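PDB 3JVC: membrane-associated lipoprotein from Ureaplasma parvum serovar 3 str. ATCC 700970, which is of unknown function but is probably anchored in the cell membrane by a lipid, the piece described here being a lipoprotein-associated type-17 domain. Local coordinates for residues 45-50 / 58-63; 78-83 / 95-100. One frame throughout, in Å; residues are numbered along the deposited sequence.

Contact 1. Residues 45-50 / 58-63; sequences IEIQQH and IKIINF
I45 reaches strand 58-63 because its CG1 branch stands anti to its own carbonyl carbon (chi1 -49°) and the chain then runs on extended, so that CD1 becomes the leading atom. That methyl sits among three groups: the carbonyl O of I60, CG2 of I60 at 3.6 Å, and the ring of F63, whose CE2 is also 3.6 Å from I45 CD1. The side chains of I45 and I60 stand roughly perpendicular, whereas I45 and F63 advance on each other head-on. On one face of the F63 ring, towards its rim, lies I60 CG2. I47 has a similar first torsion, which places CG1 over the backbone of strand 58-63, 3.8 Å from I58 O; its second torsion then turns (chi2 -71°) and carries CD1 to within 4.1 Å of I60 CG1. Strands 45-49 and 58-63 run roughly antiparallel, yet their axes stay 7.5 Å apart, because they belong to different sheets: 45-49 pairs with strand 17-21, and 56-64 with strand 79-87. The contact is therefore largely side-chain packing between two sheets, and branched isoleucines suit it, being compatible with extended backbone and filling the gap with methyls. F63 adds a flat, bulky group, which also meets Y41 edge-to-face. Next to it, I61 and N62 both face S82, a classic beta bulge in strand 56-64. At the other end Q49, extended beyond CG, presents its amide to the backbone: I58 N donates to Q49 OE1 at 3.2 Å, a bent bond (137° at the hydrogen) arriving from above the carbonyl plane. Q49 NE2 in turn donates to the carbonyl oxygens of K51 and L56.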
ATOM      1  N   ILE A  45       3.050   4.705   8.984  1.00 39.24           N
ATOM      2  CA  ILE A  45       3.364   3.567   8.144  1.00 22.85           C
ATOM      3  C   ILE A  45       4.774   3.158   8.579  1.00 44.74           C
ATOM      4  O   ILE A  45       5.635   4.003   8.827  1.00 35.28           O
ATOM      5  CB  ILE A  45       3.391   3.951   6.643  1.00 18.75           C
ATOM      6  CG1 ILE A  45       2.131   4.732   6.256  1.00 31.32           C
ATOM      7  CG2 ILE A  45       3.486   2.705   5.787  1.00 19.55           C
ATOM      8  CD1 ILE A  45       2.066   5.101   4.760  1.00 22.78           C
ATOM      9  N   GLU A  46       5.008   1.865   8.722  1.00 56.52           N
ATOM     10  CA  GLU A  46       6.333   1.399   9.100  1.00 50.77           C
ATOM     11  C   GLU A  46       6.803   0.432   8.032  1.00 45.69           C
ATOM     12  O   GLU A  46       6.105  -0.517   7.693  1.00 39.45           O
ATOM     13  CB  GLU A  46       6.301   0.738  10.479  1.00 51.52           C
ATOM     14  CG  GLU A  46       6.462   1.732  11.628  1.00 60.76           C
ATOM     15  CD  GLU A  46       7.737   2.575  11.498  1.00 79.25           C
ATOM     16  OE1 GLU A  46       8.823   1.986  11.283  1.00 86.75           O
ATOM     17  OE2 GLU A  46       7.659   3.821  11.612  1.00 66.71           O
ATOM     18  N   ILE A  47       7.974   0.703   7.476  1.00 49.00           N
ATOM     19  CA  ILE A  47       8.524  -0.131   6.421  1.00 49.54           C
ATOM     20  C   ILE A  47       9.536  -1.117   6.965  1.00 50.35           C
ATOM     21  O   ILE A  47      10.219  -0.848   7.954  1.00 53.65           O
ATOM     22  CB  ILE A  47       9.239   0.721   5.353  1.00 38.80           C
ATOM     23  CG1 ILE A  47       8.271   1.753   4.770  1.00 20.23           C
ATOM     24  CG2 ILE A  47       9.834  -0.197   4.259  1.00 13.65           C
ATOM     25  CD1 ILE A  47       7.187   1.140   3.867  1.00 33.45           C
ATOM     26  N   GLN A  48       9.618  -2.268   6.311  1.00 41.14           N
ATOM     27  CA  GLN A  48      10.577  -3.294   6.679  1.00 48.51           C
ATOM     28  C   GLN A  48      11.065  -3.789   5.332  1.00 53.91           C
ATOM     29  O   GLN A  48      10.425  -4.628   4.691  1.00 50.43           O
ATOM     30  CB  GLN A  48       9.912  -4.427   7.464  1.00 58.81           C
ATOM     31  CG  GLN A  48      10.913  -5.436   8.033  1.00 76.85           C
ATOM     32  CD  GLN A  48      10.275  -6.449   8.971  1.00 96.13           C
ATOM     33  OE1 GLN A  48       9.352  -7.172   8.594  1.00 97.54           O
ATOM     34  NE2 GLN A  48      10.771  -6.506  10.200  1.00 99.00           N
ATOM     35  N   GLN A  49      12.186  -3.230   4.891  1.00 49.33           N
ATOM     36  CA  GLN A  49      12.755  -3.577   3.602  1.00 48.77           C
ATOM     37  C   GLN A  49      13.649  -4.800   3.739  1.00 55.25           C
ATOM     38  O   GLN A  49      14.428  -4.889   4.684  1.00 51.99           O
ATOM     39  CB  GLN A  49      13.567  -2.391   3.064  1.00 48.32           C
ATOM     40  CG  GLN A  49      13.596  -2.300   1.546  1.00 55.64           C
ATOM     41  CD  GLN A  49      14.420  -1.130   1.042  1.00 52.21           C
ATOM     42  OE1 GLN A  49      14.355  -0.035   1.588  1.00 35.24           O
ATOM     43  NE2 GLN A  49      15.189  -1.357  -0.015  1.00 53.65           N
ATOM     44  N   HIS A  50      13.529  -5.749   2.810  1.00 58.32           N
ATOM     45  CA  HIS A  50      14.381  -6.943   2.850  1.00 51.87           C
ATOM     46  C   HIS A  50      15.221  -7.081   1.569  1.00 54.82           C
ATOM     47  O   HIS A  50      15.858  -8.106   1.346  1.00 59.17           O
ATOM     48  CB  HIS A  50      13.570  -8.247   3.023  1.00 47.17           C
ATOM     49  CG  HIS A  50      12.203  -8.072   3.611  1.00 40.31           C
ATOM     50  ND1 HIS A  50      11.078  -7.911   2.828  1.00 39.13           N
ATOM     51  CD2 HIS A  50      11.767  -8.129   4.890  1.00 46.16           C
ATOM     52  CE1 HIS A  50      10.007  -7.886   3.601  1.00 32.47           C
ATOM     53  NE2 HIS A  50      10.394  -8.018   4.857  1.00 39.20           N
ATOM     54  N   ILE A  58      12.815   2.505   0.380  1.00 38.81           N
ATOM     55  CA  ILE A  58      11.426   2.552  -0.071  1.00 39.59           C
ATOM     56  C   ILE A  58      10.568   3.186   1.013  1.00 40.36           C
ATOM     57  O   ILE A  58      10.741   2.936   2.208  1.00 43.14           O
ATOM     58  CB  ILE A  58      10.855   1.145  -0.395  1.00 50.94           C
ATOM     59  CG1 ILE A  58      11.704   0.469  -1.478  1.00 52.48           C
ATOM     60  CG2 ILE A  58       9.403   1.268  -0.867  1.00 33.75           C
ATOM     61  CD1 ILE A  58      11.175  -0.889  -1.932  1.00 55.54           C
ATOM     62  N   LYS A  59       9.647   4.024   0.577  1.00 48.49           N
ATOM     63  CA  LYS A  59       8.742   4.697   1.483  1.00 44.25           C
ATOM     64  C   LYS A  59       7.358   4.702   0.853  1.00 46.23           C
ATOM     65  O   LYS A  59       7.220   4.813  -0.379  1.00 36.00           O
ATOM     66  CB  LYS A  59       9.205   6.141   1.720  1.00 27.89           C
ATOM     67  CG  LYS A  59       9.701   6.431   3.122  1.00 30.68           C
ATOM     68  CD  LYS A  59      10.924   5.619   3.450  1.00 52.18           C
ATOM     69  CE  LYS A  59      11.408   5.899   4.864  1.00 61.08           C
ATOM     70  NZ  LYS A  59      12.509   4.968   5.257  1.00 55.75           N
ATOM     71  N   ILE A  60       6.336   4.534   1.688  1.00 43.00           N
ATOM     72  CA  ILE A  60       4.975   4.594   1.186  1.00 42.11           C
ATOM     73  C   ILE A  60       4.459   5.922   1.700  1.00 35.64           C
ATOM     74  O   ILE A  60       4.333   6.137   2.896  1.00 44.93           O
ATOM     75  CB  ILE A  60       4.094   3.455   1.700  1.00 47.11           C
ATOM     76  CG1 ILE A  60       4.442   2.159   0.970  1.00 50.64           C
ATOM     77  CG2 ILE A  60       2.624   3.786   1.447  1.00 51.75           C
ATOM     78  CD1 ILE A  60       3.628   0.965   1.437  1.00 49.55           C
ATOM     79  N   ILE A  61       4.186   6.820   0.764  1.00 30.64           N
ATOM     80  CA  ILE A  61       3.728   8.159   1.085  1.00 33.72           C
ATOM     81  C   ILE A  61       2.214   8.284   1.002  1.00 32.01           C
ATOM     82  O   ILE A  61       1.617   9.113   1.684  1.00 35.44           O
ATOM     83  CB  ILE A  61       4.399   9.188   0.136  1.00 40.60           C
ATOM     84  CG1 ILE A  61       3.893   8.999  -1.298  1.00 40.58           C
ATOM     85  CG2 ILE A  61       5.892   8.985   0.145  1.00 28.29           C
ATOM     86  CD1 ILE A  61       4.607   9.863  -2.317  1.00 31.14           C
ATOM     87  N   ASN A  62       1.595   7.466   0.169  1.00 22.54           N
ATOM     88  CA  ASN A  62       0.145   7.516   0.038  1.00 25.31           C
ATOM     89  C   ASN A  62      -0.433   6.205  -0.442  1.00 34.09           C
ATOM     90  O   ASN A  62       0.230   5.389  -1.084  1.00 44.98           O
ATOM     91  CB  ASN A  62      -0.315   8.597  -0.965  1.00 26.57           C
ATOM     92  CG  ASN A  62       0.096   9.991  -0.564  1.00 34.36           C
ATOM     93  OD1 ASN A  62       1.037  10.556  -1.124  1.00 33.05           O
ATOM     94  ND2 ASN A  62      -0.606  10.554   0.423  1.00 37.63           N
ATOM     95  N   PHE A  63      -1.703   6.048  -0.121  1.00 25.56           N
ATOM     96  CA  PHE A  63      -2.506   4.909  -0.510  1.00 26.41           C
ATOM     97  C   PHE A  63      -3.683   5.551  -1.227  1.00 49.72           C
ATOM     98  O   PHE A  63      -4.372   6.408  -0.656  1.00 48.97           O
ATOM     99  CB  PHE A  63      -3.009   4.165   0.726  1.00 26.76           C
ATOM    100  CG  PHE A  63      -1.954   3.368   1.424  1.00 36.92           C
ATOM    101  CD1 PHE A  63      -1.489   2.180   0.873  1.00 33.80           C
ATOM    102  CD2 PHE A  63      -1.446   3.787   2.649  1.00 37.17           C
ATOM    103  CE1 PHE A  63      -0.533   1.417   1.523  1.00 35.82           C
ATOM    104  CE2 PHE A  63      -0.485   3.034   3.317  1.00 40.94           C
ATOM    105  CZ  PHE A  63      -0.028   1.840   2.753  1.00 44.77           C
TER

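Contact 2. Residues 78-83 / 95-100; sequences TLKLSL and YKLLEV
The carbonyl O of V100 takes two hydrogen bonds from the start of segment 78-83. L79 N approaches it nearly head-on at 2.9 Å, while T78 OG1, also 2.9 Å from V100 O, comes from above the carbonyl plane. The hydroxyl can do this because it lies anti to the backbone N of T78 (chi1 -174°); threonine, just ahead of the strand, adds a side-chain donor to the ladder. V100 N returns a nearly straight bond to L79 O. Two further reciprocal pairs follow, L81 with L98 and L83 with K96. Between them K80 with E99 and S82 with L97 are non-hydrogen-bonded pairs, and L97 CA makes a CA-H...O contact with L81 O. This is the ladder of a beta hairpin, formed by strands 79-87 and 93-100, the second of which is one edge strand of a three-stranded antiparallel sheet within this chain. Its two faces differ in character. L79, L81, L83, L98 and V100 give one face branched aliphatic groups, mostly buried, with K96 at the edge leading its end away. Here L81 CD1 packs against V100 CG2, and L83 CD1 lies 4.1 Å from L98 CB. L81 and L83 also touch I60 of strand 56-64. The face of K80, S82, L97 and E99 is more polar and more exposed, which suits the charged chains of K80 and E99; there L97 bends CD2 back over the neighbouring strand, 3.7 Å from S82 CA, and so covers part of S82.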
ATOM      1  N   THR A  78      -7.953  -4.578  -3.366  1.00 40.27           N
ATOM      2  CA  THR A  78      -6.823  -3.895  -3.971  1.00 43.72           C
ATOM      3  C   THR A  78      -6.588  -2.474  -3.430  1.00 48.16           C
ATOM      4  O   THR A  78      -7.451  -1.870  -2.792  1.00 45.12           O
ATOM      5  CB  THR A  78      -7.004  -3.835  -5.484  1.00 53.96           C
ATOM      6  OG1 THR A  78      -5.825  -3.290  -6.082  1.00 71.55           O
ATOM      7  CG2 THR A  78      -8.204  -2.978  -5.836  1.00 55.37           C
ATOM      8  N   LEU A  79      -5.395  -1.954  -3.679  1.00 43.98           N
ATOM      9  CA  LEU A  79      -5.022  -0.614  -3.239  1.00 43.26           C
ATOM     10  C   LEU A  79      -3.967  -0.064  -4.168  1.00 39.04           C
ATOM     11  O   LEU A  79      -3.300  -0.817  -4.866  1.00 34.53           O
ATOM     12  CB  LEU A  79      -4.445  -0.638  -1.830  1.00 36.69           C
ATOM     13  CG  LEU A  79      -5.405  -0.555  -0.646  1.00 35.92           C
ATOM     14  CD1 LEU A  79      -4.597  -0.623   0.650  1.00 51.31           C
ATOM     15  CD2 LEU A  79      -6.208   0.738  -0.707  1.00 15.64           C
ATOM     16  N   LYS A  80      -3.824   1.253  -4.198  1.00 39.00           N
ATOM     17  CA  LYS A  80      -2.796   1.832  -5.041  1.00 41.00           C
ATOM     18  C   LYS A  80      -1.793   2.450  -4.085  1.00 40.67           C
ATOM     19  O   LYS A  80      -2.127   3.308  -3.270  1.00 36.21           O
ATOM     20  CB  LYS A  80      -3.385   2.873  -5.997  1.00 43.62           C
ATOM     21  CG  LYS A  80      -2.549   3.066  -7.254  1.00 48.04           C
ATOM     22  CD  LYS A  80      -3.394   3.387  -8.489  1.00 61.42           C
ATOM     23  CE  LYS A  80      -3.972   4.796  -8.451  1.00 72.35           C
ATOM     24  NZ  LYS A  80      -4.534   5.191  -9.778  1.00 79.13           N
ATOM     25  N   LEU A  81      -0.569   1.959  -4.139  1.00 41.10           N
ATOM     26  CA  LEU A  81       0.467   2.483  -3.275  1.00 38.40           C
ATOM     27  C   LEU A  81       1.334   3.521  -3.968  1.00 31.96           C
ATOM     28  O   LEU A  81       1.985   3.231  -4.982  1.00 38.83           O
ATOM     29  CB  LEU A  81       1.361   1.353  -2.773  1.00 38.81           C
ATOM     30  CG  LEU A  81       0.928   0.580  -1.534  1.00 34.20           C
ATOM     31  CD1 LEU A  81      -0.318  -0.212  -1.821  1.00 33.14           C
ATOM     32  CD2 LEU A  81       2.070  -0.322  -1.123  1.00 22.49           C
ATOM     33  N   SER A  82       1.327   4.734  -3.427  1.00 32.70           N
ATOM     34  CA  SER A  82       2.163   5.804  -3.963  1.00 43.57           C
ATOM     35  C   SER A  82       3.511   5.623  -3.274  1.00 33.31           C
ATOM     36  O   SER A  82       3.615   5.772  -2.050  1.00 36.01           O
ATOM     37  CB  SER A  82       1.581   7.174  -3.609  1.00 38.16           C
ATOM     38  OG  SER A  82       2.428   8.227  -4.050  1.00 35.18           O
ATOM     39  N   LEU A  83       4.536   5.288  -4.046  1.00 28.83           N
ATOM     40  CA  LEU A  83       5.861   5.075  -3.465  1.00 33.33           C
ATOM     41  C   LEU A  83       6.886   6.161  -3.809  1.00 36.58           C
ATOM     42  O   LEU A  83       6.928   6.646  -4.932  1.00 37.71           O
ATOM     43  CB  LEU A  83       6.431   3.725  -3.918  1.00 25.76           C
ATOM     44  CG  LEU A  83       5.629   2.422  -3.891  1.00 30.52           C
ATOM     45  CD1 LEU A  83       6.579   1.252  -4.243  1.00 20.77           C
ATOM     46  CD2 LEU A  83       4.997   2.211  -2.528  1.00 36.98           C
ATOM     47  N   TYR A  95       9.590   8.303  -8.100  1.00 50.63           N
ATOM     48  CA  TYR A  95       8.246   7.952  -7.656  1.00 45.60           C
ATOM     49  C   TYR A  95       7.616   6.851  -8.487  1.00 46.64           C
ATOM     50  O   TYR A  95       7.895   6.703  -9.675  1.00 51.24           O
ATOM     51  CB  TYR A  95       7.340   9.174  -7.690  1.00 27.44           C
ATOM     52  CG  TYR A  95       7.765  10.270  -6.742  1.00 42.00           C
ATOM     53  CD1 TYR A  95       8.506  11.368  -7.201  1.00 45.57           C
ATOM     54  CD2 TYR A  95       7.448  10.208  -5.380  1.00 29.43           C
ATOM     55  CE1 TYR A  95       8.918  12.371  -6.335  1.00 35.20           C
ATOM     56  CE2 TYR A  95       7.867  11.208  -4.505  1.00 40.16           C
ATOM     57  CZ  TYR A  95       8.603  12.284  -4.995  1.00 42.67           C
ATOM     58  OH  TYR A  95       9.070  13.240  -4.132  1.00 59.40           O
ATOM     59  N   LYS A  96       6.759   6.067  -7.856  1.00 42.83           N
ATOM     60  CA  LYS A  96       6.099   5.001  -8.576  1.00 41.17           C
ATOM     61  C   LYS A  96       4.780   4.665  -7.928  1.00 43.08           C
ATOM     62  O   LYS A  96       4.644   4.747  -6.707  1.00 47.59           O
ATOM     63  CB  LYS A  96       6.997   3.760  -8.626  1.00 50.29           C
ATOM     64  CG  LYS A  96       6.269   2.471  -8.973  1.00 55.66           C
ATOM     65  CD  LYS A  96       7.216   1.407  -9.491  1.00 75.56           C
ATOM     66  CE  LYS A  96       7.599   1.684 -10.930  1.00 92.85           C
ATOM     67  NZ  LYS A  96       6.400   1.700 -11.819  1.00 98.61           N
ATOM     68  N   LEU A  97       3.803   4.318  -8.761  1.00 43.90           N
ATOM     69  CA  LEU A  97       2.485   3.920  -8.290  1.00 28.77           C
ATOM     70  C   LEU A  97       2.425   2.404  -8.430  1.00 30.22           C
ATOM     71  O   LEU A  97       2.341   1.869  -9.541  1.00 34.90           O
ATOM     72  CB  LEU A  97       1.382   4.552  -9.141  1.00 37.49           C
ATOM     73  CG  LEU A  97       1.045   6.003  -8.818  1.00 48.22           C
ATOM     74  CD1 LEU A  97      -0.104   6.489  -9.710  1.00 47.62           C
ATOM     75  CD2 LEU A  97       0.671   6.104  -7.336  1.00 46.96           C
ATOM     76  N   LEU A  98       2.484   1.707  -7.304  1.00 31.42           N
ATOM     77  CA  LEU A  98       2.432   0.256  -7.348  1.00 37.75           C
ATOM     78  C   LEU A  98       1.054  -0.228  -6.928  1.00 45.64           C
ATOM     79  O   LEU A  98       0.639  -0.040  -5.780  1.00 32.11           O
ATOM     80  CB  LEU A  98       3.501  -0.348  -6.426  1.00 27.06           C
ATOM     81  CG  LEU A  98       3.595  -1.877  -6.409  1.00 35.08           C
ATOM     82  CD1 LEU A  98       4.025  -2.403  -7.777  1.00 23.65           C
ATOM     83  CD2 LEU A  98       4.562  -2.305  -5.321  1.00 41.41           C
ATOM     84  N   GLU A  99       0.345  -0.845  -7.866  1.00 48.53           N
ATOM     85  CA  GLU A  99      -0.977  -1.372  -7.572  1.00 43.92           C
ATOM     86  C   GLU A  99      -0.810  -2.773  -7.006  1.00 42.43           C
ATOM     87  O   GLU A  99      -0.103  -3.609  -7.583  1.00 49.24           O
ATOM     88  CB  GLU A  99      -1.832  -1.440  -8.832  1.00 47.03           C
ATOM     89  CG  GLU A  99      -3.296  -1.702  -8.539  1.00 62.29           C
ATOM     90  CD  GLU A  99      -4.121  -1.866  -9.794  1.00 75.18           C
ATOM     91  OE1 GLU A  99      -3.904  -1.095 -10.758  1.00 80.30           O
ATOM     92  OE2 GLU A  99      -4.995  -2.757  -9.812  1.00 69.07           O
ATOM     93  N   VAL A 100      -1.448  -3.028  -5.873  1.00 33.87           N
ATOM     94  CA  VAL A 100      -1.361  -4.339  -5.253  1.00 46.86           C
ATOM     95  C   VAL A 100      -2.737  -4.851  -4.811  1.00 43.97           C
ATOM     96  O   VAL A 100      -3.628  -4.076  -4.442  1.00 45.25           O
ATOM     97  CB  VAL A 100      -0.430  -4.292  -4.043  1.00 47.95           C
ATOM     98  CG1 VAL A 100       0.942  -3.798  -4.470  1.00 49.92           C
ATOM     99  CG2 VAL A 100      -1.003  -3.365  -2.996  1.00 59.14           C
TER

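Overall arrangement
Contact 1 closes before contact 2 opens along the chain, and their centres lie 11 Å apart within the same lipoprotein-associated domain. They share the three-stranded antiparallel sheet, ordered 56-64, 79-87, 93-100: contact 2 joins its last two strands, while contact 1 sets its first strand against strand 45-49 of the two-stranded sheet. Strands 56-64 and 79-87 link them directly, through probable hydrogen bonds from S82 N to N62 O and from I61 N to S82 O. Beside this seam I60 and F63 pack on L81, so the apolar layer between the sheets continues into the hairpin, the apolar sides of the two contacts meeting at these three residues.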